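PDB 1QHQ: auracyanin-B-2 from Chloroflexus aurantiacus, which carries electrons through a type I blue copper site, probably as a soluble acceptor for the membrane-bound alternative complex III. Local coordinates for residues Ala39-Arg44 and Phe110-Pro115. Sequence-based numbering, arbitrary orientation.
Sequences ANTVVR and FRTPAP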
# COMPACT_ATOMS: atom_id res chain seq x y z
N ALA A 39 8.88 -12.71 -7.51
CA ALA A 39 8.63 -13.28 -6.20
C ALA A 39 9.90 -13.31 -5.33
O ALA A 39 11.00 -13.33 -5.86
CB ALA A 39 8.10 -14.72 -6.33
N ASN A 40 9.67 -13.30 -4.05
CA ASN A 40 10.72 -13.52 -3.05
C ASN A 40 11.91 -12.62 -3.27
O ASN A 40 13.09 -13.00 -3.15
CB ASN A 40 11.14 -15.01 -3.07
CG ASN A 40 12.06 -15.34 -1.90
OD1 ASN A 40 11.83 -14.89 -0.77
ND2 ASN A 40 13.11 -16.11 -2.14
N THR A 41 11.66 -11.34 -3.55
CA THR A 41 12.64 -10.34 -3.83
C THR A 41 12.44 -9.11 -2.94
O THR A 41 11.28 -8.78 -2.63
CB THR A 41 12.47 -9.83 -5.31
OG1 THR A 41 12.68 -11.00 -6.16
CG2 THR A 41 13.51 -8.79 -5.62
N VAL A 42 13.51 -8.53 -2.46
CA VAL A 42 13.38 -7.31 -1.63
C VAL A 42 13.18 -6.11 -2.54
O VAL A 42 13.98 -5.82 -3.44
CB VAL A 42 14.61 -7.06 -0.75
CG1 VAL A 42 14.43 -5.83 0.14
CG2 VAL A 42 14.86 -8.31 0.12
N VAL A 43 12.07 -5.40 -2.27
CA VAL A 43 11.75 -4.22 -3.10
C VAL A 43 11.49 -3.03 -2.20
O VAL A 43 10.88 -3.19 -1.14
CB VAL A 43 10.45 -4.46 -3.93
CG1 VAL A 43 10.01 -3.22 -4.64
CG2 VAL A 43 10.68 -5.64 -4.89
N ARG A 44 12.01 -1.87 -2.58
CA ARG A 44 11.58 -0.63 -1.95
C ARG A 44 10.53 0.06 -2.83
O ARG A 44 10.78 0.41 -3.97
CB ARG A 44 12.72 0.34 -1.66
CG ARG A 44 12.16 1.52 -0.75
CD ARG A 44 13.27 2.55 -0.57
NE ARG A 44 13.55 3.28 -1.78
CZ ARG A 44 14.63 3.52 -2.43
NH1 ARG A 44 15.83 3.08 -1.94
NH2 ARG A 44 14.65 4.18 -3.59
N PHE A 110 10.12 -4.29 1.52
CA PHE A 110 9.52 -5.56 1.85
C PHE A 110 10.02 -6.66 0.92
O PHE A 110 10.40 -6.39 -0.22
CB PHE A 110 7.99 -5.50 1.86
CG PHE A 110 7.37 -5.23 0.51
CD1 PHE A 110 7.36 -3.97 -0.03
CD2 PHE A 110 6.81 -6.27 -0.22
CE1 PHE A 110 6.80 -3.74 -1.27
CE2 PHE A 110 6.29 -6.06 -1.48
CZ PHE A 110 6.22 -4.76 -1.99
N ARG A 111 9.83 -7.90 1.36
CA ARG A 111 10.08 -9.05 0.49
C ARG A 111 8.76 -9.42 -0.19
O ARG A 111 7.74 -9.61 0.46
CB ARG A 111 10.63 -10.24 1.28
CG ARG A 111 10.98 -11.42 0.36
CD ARG A 111 11.72 -12.50 1.15
NE ARG A 111 12.95 -11.98 1.75
CZ ARG A 111 14.11 -11.93 1.12
NH1 ARG A 111 14.18 -12.35 -0.15
NH2 ARG A 111 15.20 -11.43 1.68
N THR A 112 8.79 -9.41 -1.52
CA THR A 112 7.54 -9.78 -2.23
C THR A 112 7.15 -11.22 -1.88
O THR A 112 8.02 -12.05 -1.59
CB THR A 112 7.74 -9.64 -3.73
OG1 THR A 112 8.89 -10.45 -4.07
CG2 THR A 112 8.04 -8.20 -4.15
N PRO A 113 5.87 -11.52 -1.91
CA PRO A 113 5.33 -12.83 -1.63
C PRO A 113 5.53 -13.81 -2.77
O PRO A 113 6.32 -13.54 -3.69
CB PRO A 113 3.83 -12.52 -1.40
CG PRO A 113 3.59 -11.42 -2.41
CD PRO A 113 4.81 -10.52 -2.25
N ALA A 114 4.91 -14.98 -2.68
CA ALA A 114 5.07 -16.01 -3.76
C ALA A 114 4.40 -15.56 -5.03
O ALA A 114 3.55 -14.63 -4.99
CB ALA A 114 4.29 -17.24 -3.22
N PRO A 115 4.65 -16.17 -6.15
CA PRO A 115 4.03 -15.82 -7.42
C PRO A 115 2.54 -15.87 -7.25
O PRO A 115 1.99 -16.72 -6.53
CB PRO A 115 4.50 -16.93 -8.39
CG PRO A 115 5.88 -17.25 -7.82
CD PRO A 115 5.61 -17.31 -6.32
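Val43 and Phe110 form an antiparallel hydrogen-bonded pair: Val43 N donates to Phe110 O at 2.8 Å, and Phe110 N donates back to Val43 O. Both N-H groups point almost straight at their acceptors. A third short backbone bond, Thr112 N to Thr41 O at 2.8 Å, lies beyond the last bridge, the non-hydrogen-bonded pair Val42-Arg111. There the Thr112 hydroxyl, and not its backbone, takes the N-H of Thr41: it sits between its own backbone N and carbonyl carbon (chi1 55°), where OG1 accepts a straight bond from Thr41 N at 3.0 Å and also hydrogen-bonds Pro38 O. On the face shared by Val43 and Phe110 the packing is close and buried. In one of its two conformers Val43 CG2 lies 3.8 Å from Thr112 CG2, and the Phe110 ring approaches Val43 O obliquely. In this cupredoxin domain, a Greek-key beta-sandwich, strands 42-49 and 104-111 are neighbours in one sheet; 39-41 brings the chain over from the other sheet into 42-49, and 112-115 takes it back, with Ala39 and Pro113 resting on Val138. Asn40 N is held less firmly, by two weak bonds to Thr112 O and Pro113 O. Ala39 CB packs against Pro115 CD at 3.6 Å, an apolar contact. On the solvent side, Arg111, in the modelled one of two conformers, bends at chi3 (-59°) and runs alongside Asn40, their guanidinium and amide planes 47° apart. In that conformer Val42 CG2 covers one guanidinium face, off-centre, 3.5 Å from Arg111 NH2. Arg111 NH1 reaches Asn40 O at the guanidinium edge through a weak bond of 3.3 Å, whereas NH2 makes a salt bridge with Glu13.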